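Local structure of glycosyl hydrolase BlGH5_18 (Bifidobacterium longum subsp. infantis, 7LQX) at residues 328-333 against 339-344; 136-141 against 184-189; 297-302 against 395-400. The protein is a family GH5, subfamily 18 glycoside hydrolase that probably acts in N-glycan breakdown, likely on a beta-mannosidic linkage of the glycan core. All coordinates share one frame; numbering follows the deposited sequence.

Contact 1 of 3, residues 328-333 against 339-344. With EDO (1,2-ethanediol), chain E.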
loop_
_atom_site.group_PDB
_atom_site.type_symbol
_atom_site.label_atom_id
_atom_site.label_comp_id
_atom_site.label_asym_id
_atom_site.label_seq_id
_atom_site.Cartn_x
_atom_site.Cartn_y
_atom_site.Cartn_z
ATOM N N GLU A 328 0.528 2.317 -21.632
ATOM C CA GLU A 328 1.169 3.195 -20.662
ATOM C C GLU A 328 2.669 3.232 -20.865
ATOM O O GLU A 328 3.312 4.255 -20.608
ATOM C CB GLU A 328 0.869 2.738 -19.234
ATOM C CG GLU A 328 -0.582 2.873 -18.824
ATOM C CD GLU A 328 -0.947 4.242 -18.258
ATOM O OE1 GLU A 328 -0.096 5.158 -18.220
ATOM O OE2 GLU A 328 -2.113 4.394 -17.844
ATOM N N HIS A 329 3.250 2.125 -21.322
ATOM C CA HIS A 329 4.691 2.070 -21.438
ATOM C C HIS A 329 5.219 3.053 -22.473
ATOM O O HIS A 329 6.356 3.527 -22.345
ATOM C CB HIS A 329 5.130 0.669 -21.834
ATOM C CG HIS A 329 4.999 -0.345 -20.740
ATOM N ND1 HIS A 329 5.999 -0.576 -19.821
ATOM C CD2 HIS A 329 3.998 -1.203 -20.432
ATOM C CE1 HIS A 329 5.616 -1.527 -18.989
ATOM N NE2 HIS A 329 4.407 -1.929 -19.339
ATOM N N ALA A 330 4.424 3.356 -23.505
ATOM C CA ALA A 330 4.878 4.075 -24.691
ATOM C C ALA A 330 4.518 5.556 -24.673
ATOM O O ALA A 330 4.727 6.246 -25.677
ATOM C CB ALA A 330 4.297 3.418 -25.949
ATOM N N LEU A 331 3.997 6.063 -23.557
ATOM C CA LEU A 331 3.542 7.451 -23.486
ATOM C C LEU A 331 4.670 8.465 -23.369
ATOM O O LEU A 331 4.401 9.669 -23.385
ATOM C CB LEU A 331 2.548 7.614 -22.334
ATOM C CG LEU A 331 1.139 7.099 -22.633
ATOM C CD1 LEU A 331 0.331 7.032 -21.337
ATOM C CD2 LEU A 331 0.421 7.958 -23.646
ATOM N N GLY A 332 5.923 8.033 -23.308
ATOM C CA GLY A 332 7.013 8.970 -23.160
ATOM C C GLY A 332 7.345 9.736 -24.427
ATOM O O GLY A 332 7.029 9.346 -25.555
ATOM N N LEU A 333 8.042 10.857 -24.203
ATOM C CA LEU A 333 8.738 11.580 -25.260
ATOM C C LEU A 333 10.125 10.998 -25.500
ATOM O O LEU A 333 10.679 11.164 -26.591
ATOM C CB LEU A 333 8.871 13.053 -24.870
ATOM C CG LEU A 333 7.581 13.824 -24.619
ATOM C CD1 LEU A 333 7.949 15.265 -24.261
ATOM C CD2 LEU A 333 6.662 13.760 -25.814
ATOM N N ASN A 339 16.400 7.876 -25.060
ATOM C CA ASN A 339 16.601 8.505 -26.357
ATOM C C ASN A 339 15.319 9.109 -26.893
ATOM O O ASN A 339 14.234 8.542 -26.742
ATOM C CB ASN A 339 17.156 7.472 -27.322
ATOM C CG ASN A 339 18.484 6.949 -26.860
ATOM O OD1 ASN A 339 19.357 7.730 -26.482
ATOM N ND2 ASN A 339 18.636 5.633 -26.826
ATOM N N ILE A 340 15.454 10.286 -27.505
ATOM C CA ILE A 340 14.288 11.041 -27.935
ATOM C C ILE A 340 13.506 10.264 -28.985
ATOM O O ILE A 340 14.077 9.614 -29.873
ATOM C CB ILE A 340 14.745 12.414 -28.456
ATOM C CG1 ILE A 340 13.552 13.353 -28.616
ATOM C CG2 ILE A 340 15.492 12.283 -29.777
ATOM C CD1 ILE A 340 13.939 14.766 -29.042
ATOM N N LYS A 341 12.200 10.326 -28.883
ATOM C CA LYS A 341 11.289 9.720 -29.833
ATOM C C LYS A 341 10.745 10.771 -30.784
ATOM O O LYS A 341 10.841 11.976 -30.524
ATOM C CB LYS A 341 10.127 9.063 -29.081
ATOM C CG LYS A 341 10.579 7.960 -28.143
ATOM C CD LYS A 341 9.528 7.547 -27.122
ATOM C CE LYS A 341 8.266 6.997 -27.763
ATOM N NZ LYS A 341 7.235 6.683 -26.731
ATOM N N PRO A 342 10.164 10.352 -31.911
ATOM C CA PRO A 342 9.601 11.343 -32.842
ATOM C C PRO A 342 8.625 12.301 -32.183
ATOM O O PRO A 342 8.628 13.495 -32.496
ATOM C CB PRO A 342 8.959 10.467 -33.926
ATOM C CG PRO A 342 9.823 9.235 -33.935
ATOM C CD PRO A 342 10.126 8.985 -32.473
ATOM N N ILE A 343 7.796 11.820 -31.256
ATOM C CA ILE A 343 6.862 12.721 -30.586
ATOM C C ILE A 343 7.598 13.756 -29.738
ATOM O O ILE A 343 7.123 14.888 -29.580
ATOM C CB ILE A 343 5.813 11.931 -29.770
ATOM C CG1 ILE A 343 4.704 12.875 -29.285
ATOM C CG2 ILE A 343 6.473 11.204 -28.599
ATOM C CD1 ILE A 343 3.574 12.160 -28.579
ATOM N N GLY A 344 8.750 13.391 -29.167
ATOM C CA GLY A 344 9.546 14.362 -28.429
ATOM C C GLY A 344 10.024 15.502 -29.309
ATOM O O GLY A 344 9.978 16.674 -28.917
HETATM C C1 EDO E . -3.108 7.802 -18.236
HETATM O O1 EDO E . -3.394 6.436 -18.547
HETATM C C2 EDO E . -1.603 8.022 -18.121
HETATM O O2 EDO E . -1.039 7.115 -17.166
#

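Contact 2 of 3, residues 136-141 against 184-189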
loop_
_atom_site.group_PDB
_atom_site.type_symbol
_atom_site.label_atom_id
_atom_site.label_comp_id
_atom_site.label_asym_id
_atom_site.label_seq_id
_atom_site.Cartn_x
_atom_site.Cartn_y
_atom_site.Cartn_z
ATOM N N LYS A 136 -6.677 16.046 8.987
ATOM C CA LYS A 136 -5.617 16.703 9.742
ATOM C C LYS A 136 -4.251 16.203 9.293
ATOM O O LYS A 136 -3.306 16.989 9.152
ATOM C CB LYS A 136 -5.817 16.484 11.242
ATOM C CG LYS A 136 -4.718 17.105 12.089
ATOM N N ALA A 137 -4.126 14.892 9.063
ATOM C CA ALA A 137 -2.850 14.334 8.628
ATOM C C ALA A 137 -2.476 14.825 7.236
ATOM O O ALA A 137 -1.300 15.085 6.949
ATOM C CB ALA A 137 -2.918 12.806 8.650
ATOM N N GLU A 138 -3.464 14.950 6.351
ATOM C CA GLU A 138 -3.195 15.486 5.025
ATOM C C GLU A 138 -2.681 16.912 5.124
ATOM O O GLU A 138 -1.689 17.277 4.485
ATOM C CB GLU A 138 -4.472 15.448 4.192
ATOM C CG GLU A 138 -4.929 14.055 3.835
ATOM C CD GLU A 138 -6.407 14.006 3.523
ATOM O OE1 GLU A 138 -6.992 12.907 3.593
ATOM O OE2 GLU A 138 -6.987 15.065 3.215
ATOM N N LYS A 139 -3.339 17.731 5.940
ATOM C CA LYS A 139 -2.901 19.111 6.088
ATOM C C LYS A 139 -1.497 19.178 6.664
ATOM O O LYS A 139 -0.683 20.005 6.241
ATOM C CB LYS A 139 -3.881 19.877 6.968
ATOM C CG LYS A 139 -5.216 20.147 6.310
ATOM C CD LYS A 139 -6.145 20.930 7.232
ATOM C CE LYS A 139 -5.529 22.267 7.625
ATOM N NZ LYS A 139 -6.511 23.196 8.257
ATOM N N THR A 140 -1.192 18.312 7.631
ATOM C CA THR A 140 0.150 18.282 8.201
ATOM C C THR A 140 1.192 17.944 7.139
ATOM O O THR A 140 2.250 18.582 7.080
ATOM C CB THR A 140 0.199 17.290 9.365
ATOM O OG1 THR A 140 -0.790 17.655 10.336
ATOM C CG2 THR A 140 1.558 17.305 10.013
ATOM N N LEU A 141 0.913 16.949 6.289
ATOM C CA LEU A 141 1.855 16.604 5.226
ATOM C C LEU A 141 2.020 17.753 4.231
ATOM O O LEU A 141 3.143 18.092 3.841
ATOM C CB LEU A 141 1.430 15.316 4.515
ATOM C CG LEU A 141 2.398 14.889 3.405
ATOM C CD1 LEU A 141 3.810 14.663 3.965
ATOM C CD2 LEU A 141 1.895 13.655 2.686
ATOM N N ASP A 184 -16.115 20.826 -1.400
ATOM C CA ASP A 184 -15.857 22.264 -1.368
ATOM C C ASP A 184 -14.990 22.631 -0.162
ATOM O O ASP A 184 -14.020 23.390 -0.274
ATOM C CB ASP A 184 -17.172 23.045 -1.265
ATOM C CG ASP A 184 -17.980 23.052 -2.546
ATOM O OD1 ASP A 184 -17.435 22.822 -3.637
ATOM O OD2 ASP A 184 -19.192 23.352 -2.454
ATOM N N ALA A 185 -15.366 22.129 1.017
ATOM C CA ALA A 185 -14.664 22.491 2.243
ATOM C C ALA A 185 -13.306 21.814 2.313
ATOM O O ALA A 185 -12.324 22.423 2.755
ATOM C CB ALA A 185 -15.509 22.094 3.456
ATOM N N TRP A 186 -13.237 20.552 1.880
ATOM C CA TRP A 186 -11.986 19.803 1.901
ATOM C C TRP A 186 -10.947 20.465 1.013
ATOM O O TRP A 186 -9.799 20.669 1.423
ATOM C CB TRP A 186 -12.273 18.368 1.445
ATOM C CG TRP A 186 -11.058 17.494 1.372
ATOM C CD1 TRP A 186 -10.414 16.892 2.412
ATOM C CD2 TRP A 186 -10.335 17.142 0.192
ATOM N NE1 TRP A 186 -9.334 16.186 1.947
ATOM C CE2 TRP A 186 -9.266 16.319 0.587
ATOM C CE3 TRP A 186 -10.495 17.431 -1.165
ATOM C CZ2 TRP A 186 -8.355 15.786 -0.328
ATOM C CZ3 TRP A 186 -9.591 16.905 -2.071
ATOM C CH2 TRP A 186 -8.534 16.091 -1.648
ATOM N N LEU A 187 -11.337 20.824 -0.210
ATOM C CA LEU A 187 -10.422 21.522 -1.101
ATOM C C LEU A 187 -9.949 22.829 -0.482
ATOM O O LEU A 187 -8.749 23.115 -0.449
ATOM C CB LEU A 187 -11.101 21.794 -2.441
ATOM C CG LEU A 187 -11.316 20.605 -3.369
ATOM C CD1 LEU A 187 -12.167 20.997 -4.570
ATOM C CD2 LEU A 187 -9.975 20.048 -3.819
ATOM N N ALA A 188 -10.883 23.645 0.009
ATOM C CA ALA A 188 -10.489 24.939 0.552
ATOM C C ALA A 188 -9.533 24.769 1.723
ATOM O O ALA A 188 -8.557 25.521 1.853
ATOM C CB ALA A 188 -11.724 25.729 0.984
ATOM N N ASP A 189 -9.798 23.785 2.585
ATOM C CA ASP A 189 -8.986 23.572 3.780
ATOM C C ASP A 189 -7.547 23.220 3.427
ATOM O O ASP A 189 -6.607 23.730 4.047
ATOM C CB ASP A 189 -9.641 22.465 4.610
ATOM C CG ASP A 189 -9.117 22.383 6.030
ATOM O OD1 ASP A 189 -8.524 23.360 6.527
ATOM O OD2 ASP A 189 -9.311 21.317 6.656
HETATM O O HOH W 1 -6.376 25.228 6.317
#

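Contact 3 of 3, residues 297-302 against 395-400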
loop_
_atom_site.group_PDB
_atom_site.type_symbol
_atom_site.label_atom_id
_atom_site.label_comp_id
_atom_site.label_asym_id
_atom_site.label_seq_id
_atom_site.Cartn_x
_atom_site.Cartn_y
_atom_site.Cartn_z
ATOM N N ILE A 297 -2.008 20.466 -29.956
ATOM C CA ILE A 297 -1.491 21.699 -29.372
ATOM C C ILE A 297 -1.906 22.907 -30.195
ATOM O O ILE A 297 -2.316 23.932 -29.639
ATOM C CB ILE A 297 0.032 21.606 -29.175
ATOM C CG1 ILE A 297 0.332 20.562 -28.097
ATOM C CG2 ILE A 297 0.601 22.967 -28.793
ATOM C CD1 ILE A 297 1.786 20.152 -28.033
ATOM N N ALA A 298 -1.829 22.813 -31.519
ATOM C CA ALA A 298 -2.262 23.936 -32.344
ATOM C C ALA A 298 -3.723 24.274 -32.087
ATOM O O ALA A 298 -4.109 25.450 -32.091
ATOM C CB ALA A 298 -2.041 23.616 -33.818
ATOM N N LYS A 299 -4.560 23.262 -31.867
ATOM C CA LYS A 299 -5.953 23.530 -31.529
ATOM C C LYS A 299 -6.076 24.096 -30.118
ATOM O O LYS A 299 -6.772 25.092 -29.902
ATOM C CB LYS A 299 -6.806 22.273 -31.706
ATOM C CG LYS A 299 -7.067 21.921 -33.180
ATOM C CD LYS A 299 -8.056 20.776 -33.347
ATOM C CE LYS A 299 -8.309 20.442 -34.791
ATOM N NZ LYS A 299 -9.537 19.594 -34.936
ATOM N N ALA A 300 -5.410 23.478 -29.141
ATOM C CA ALA A 300 -5.516 23.964 -27.769
ATOM C C ALA A 300 -5.110 25.432 -27.661
ATOM O O ALA A 300 -5.705 26.189 -26.883
ATOM C CB ALA A 300 -4.675 23.096 -26.830
ATOM N N ALA A 301 -4.107 25.852 -28.426
ATOM C CA ALA A 301 -3.642 27.233 -28.386
ATOM C C ALA A 301 -4.688 28.212 -28.896
ATOM O O ALA A 301 -4.487 29.427 -28.771
ATOM C CB ALA A 301 -2.345 27.371 -29.183
ATOM N N GLN A 302 -5.791 27.728 -29.468
ATOM C CA GLN A 302 -6.883 28.622 -29.832
ATOM C C GLN A 302 -7.629 29.132 -28.612
ATOM O O GLN A 302 -8.416 30.077 -28.733
ATOM C CB GLN A 302 -7.845 27.918 -30.782
ATOM C CG GLN A 302 -7.214 27.623 -32.126
ATOM C CD GLN A 302 -8.045 26.697 -32.981
ATOM O OE1 GLN A 302 -9.221 26.463 -32.709
ATOM N NE2 GLN A 302 -7.432 26.159 -34.028
ATOM N N ARG A 395 -19.182 20.689 -33.930
ATOM C CA ARG A 395 -19.655 21.145 -35.235
ATOM C C ARG A 395 -19.254 22.593 -35.481
ATOM O O ARG A 395 -18.737 22.932 -36.552
ATOM C CB ARG A 395 -21.172 20.997 -35.318
ATOM C CG ARG A 395 -21.700 21.083 -36.734
ATOM C CD ARG A 395 -23.174 21.425 -36.765
ATOM N NE ARG A 395 -23.377 22.853 -36.523
ATOM C CZ ARG A 395 -23.887 23.377 -35.407
ATOM N NH1 ARG A 395 -24.270 22.601 -34.398
ATOM N NH2 ARG A 395 -24.012 24.689 -35.302
ATOM N N LEU A 396 -19.488 23.464 -34.494
ATOM C CA LEU A 396 -19.081 24.858 -34.606
ATOM C C LEU A 396 -17.572 24.985 -34.770
ATOM O O LEU A 396 -17.096 25.840 -35.529
ATOM C CB LEU A 396 -19.562 25.627 -33.379
ATOM C CG LEU A 396 -21.065 25.902 -33.369
ATOM C CD1 LEU A 396 -21.504 26.312 -31.965
ATOM C CD2 LEU A 396 -21.442 26.966 -34.392
ATOM N N HIS A 397 -16.807 24.148 -34.068
ATOM C CA HIS A 397 -15.357 24.122 -34.239
ATOM C C HIS A 397 -14.980 23.794 -35.679
ATOM O O HIS A 397 -14.171 24.497 -36.293
ATOM C CB HIS A 397 -14.771 23.100 -33.258
ATOM C CG HIS A 397 -13.348 22.733 -33.528
ATOM N ND1 HIS A 397 -12.300 23.599 -33.304
ATOM C CD2 HIS A 397 -12.795 21.584 -33.981
ATOM C CE1 HIS A 397 -11.165 23.004 -33.626
ATOM N NE2 HIS A 397 -11.438 21.781 -34.041
ATOM N N ALA A 398 -15.563 22.725 -36.234
ATOM C CA ALA A 398 -15.250 22.331 -37.605
ATOM C C ALA A 398 -15.606 23.427 -38.598
ATOM O O ALA A 398 -14.939 23.570 -39.632
ATOM C CB ALA A 398 -15.987 21.034 -37.958
ATOM N N GLU A 399 -16.651 24.200 -38.309
ATOM C CA GLU A 399 -17.084 25.272 -39.196
ATOM C C GLU A 399 -16.202 26.506 -39.110
ATOM O O GLU A 399 -16.326 27.392 -39.963
ATOM C CB GLU A 399 -18.525 25.656 -38.861
ATOM C CG GLU A 399 -19.511 24.548 -39.163
ATOM C CD GLU A 399 -20.911 24.833 -38.669
ATOM O OE1 GLU A 399 -21.149 25.907 -38.065
ATOM O OE2 GLU A 399 -21.785 23.967 -38.892
ATOM N N GLY A 400 -15.319 26.581 -38.121
ATOM C CA GLY A 400 -14.483 27.747 -37.939
ATOM C C GLY A 400 -15.088 28.848 -37.099
ATOM O O GLY A 400 -14.603 29.984 -37.156
HETATM O O HOH W 2 -12.170 26.284 -32.489
#

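Contact 1 of 3, residues 328-333 against 339-344
The backbones of L333 and G344 come within 4.3 Å of each other at their CA atoms, where the loop 328-333 runs up against the first turn of helix 342-354, and one main-chain bond closes the approach, from K341 N to L333 O at 2.9 Å. K341 occupies the N-cap position of that helix, so this bond fixes the residue that starts it. From there its side chain turns back along the loop. CG lies beside the backbone N (chi1 -61°), CB and CG run past L333 O, and a bend at chi3 (61°) carries the ammonium group over to the loop carbonyls. NZ donates to G332 O at 2.9 Å, arriving tilted 33° from the carbonyl plane, and it also lies 2.8 Å from A330 O. D316 gives the same nitrogen a salt bridge, and its OD1 in addition accepts from G332 N, so one carboxylate holds both the lysine and the loop that the lysine grips.

The apolar half of the contact is buried. L333 and I343 cross at about a right angle, CD2 of the leucine resting 3.8 Å from CG2 of the isoleucine. That same CG2 approaches G332 O, and L333 CB lies 3.9 Å from G344 CA. G344 also passes close to L333 O, where a side chain would clash with that carbonyl oxygen. At the far end of the loop E328 binds a 1,2-ethanediol, probably from the crystallisation liquor, which S111 also holds.

The contact lies in the last part of the long loop that joins the eighth strand of the (beta/alpha)8 barrel, 306-312, to helix 342-354: L333 and I343 both pack on W311 of that strand, L333 meets F347 further along the helix, and I343 also touches T289 and C293 of helix 289-300.

Contact 2 of 3, residues 136-141 against 184-189
Two torsions on helix 180-191 bring its polar groups to helix 132-149: in W186 the ring carbon CG stands anti to the backbone N (chi1 178°), and D189 sets its carboxylate the same way, which carries both groups across to E138 and K139. The glutamate answers with a chain extended beyond CG. Its OE2 accepts from W186 NE1 at 2.9 Å, through the syn lone pair and almost in the plane of the indole, while carboxylate and ring are turned 83° against each other. The bond is fairly straight, 157° at the hydrogen, and it satisfies the indole N-H of a buried tryptophan. F129 meets the same ring edge-to-face, and F106 and M128 pack against E138, so this hydrogen bond lies in largely apolar surroundings.

One residue along, K139 bends at chi3 and lays its tail across D189. NZ forms a salt bridge with OD1 at 2.7 Å, met on the syn side but somewhat out of the carboxylate plane, and CD comes 3.2 Å from OD2. A water adds a second link: it accepts from K139 NZ at 2.8 Å and donates to the main-chain O of D189 at 2.7 Å, so that the lysine reaches both side chain and backbone of the aspartate. A methionine in place of K139 would probably leave the D189 carboxylate without its opposite charge and the water without its donor.

The backbones stay apart, K139 and D189 CA atoms being 7.9 Å from each other, and V135 and L190 fill in beside the polar pairs. The two helices follow the third and fourth strands and are neighbours in the helical layer of the (beta/alpha)8 barrel, joined here by a hydrogen bond and a salt bridge.

Contact 3 of 3, residues 297-302 against 395-400
H397 reaches from helix 388-399 to K299 on helix 289-300, joining the small parallel alpha/beta domain at the C-terminal end of the chain to the (beta/alpha)8 barrel. Helix 289-300 precedes the last barrel strand, whereas helix 388-399 is the crossover helix of a beta-alpha-beta unit between the parallel neighbours 365-369 and 403-407. The backbones do not meet, the CA atoms of K299 and H397 being 9.8 Å apart, and three side chains carry everything.

The histidine gives the most surface. Its CG is anti to the backbone N (chi1 167°), which sends the imidazole straight out from its helix, edge first, toward K299. The lysine runs out fully extended; the two side chains cross at about a right angle, the lysine's end meeting the ring at its edge. Its NZ donates to H397 NE2 at 3.0 Å, 1° out of the ring plane, so NE2 itself carries no proton and the ring is probably neutral, as a cationic neighbour would favour. CE follows at the same edge, 3.5 Å from NE2. The ammonium also donates to G248 O, at the start of helix 248-264, and A252 of that helix touches both K299 and H397, so a third element underlies the bridge. Next to H397, L396 packs on P403, R424 and E426, and H397 also touches P403.

Q302, three residues on from K299, has two conformers, and its OE1 contact and water bond belong to one of them, so this side is less certain. There OE1 is 4.1 Å from H397 CE1, with amide and imidazole planes 35° apart. A water bridges Q302 OE1 and the neighbouring ring nitrogen: it donates to OE1 at 3.0 Å and lies in the imidazole plane, 2.8 Å from H397 ND1.

How the contacts relate
Contacts 1 and 2 are partly buried and belong to the barrel alone, on opposite sides of the chain's centre, about 36 Å apart between contact centres; contact 3 is a surface bridge to the C-terminal domain. Contact 1 falls within the stretch of chain that contact 3 closes, and the two share a neighbour: helix 289-300 supplies one half of contact 3 and packs on I343 in contact 1. Each relies on a lysine, but with a different acceptor: a main-chain carbonyl of the loop in contact 1, a carboxylate in contact 2, an imidazole in contact 3. Only contact 1 has direct main-chain bonding and apolar side-chain packing between its segments.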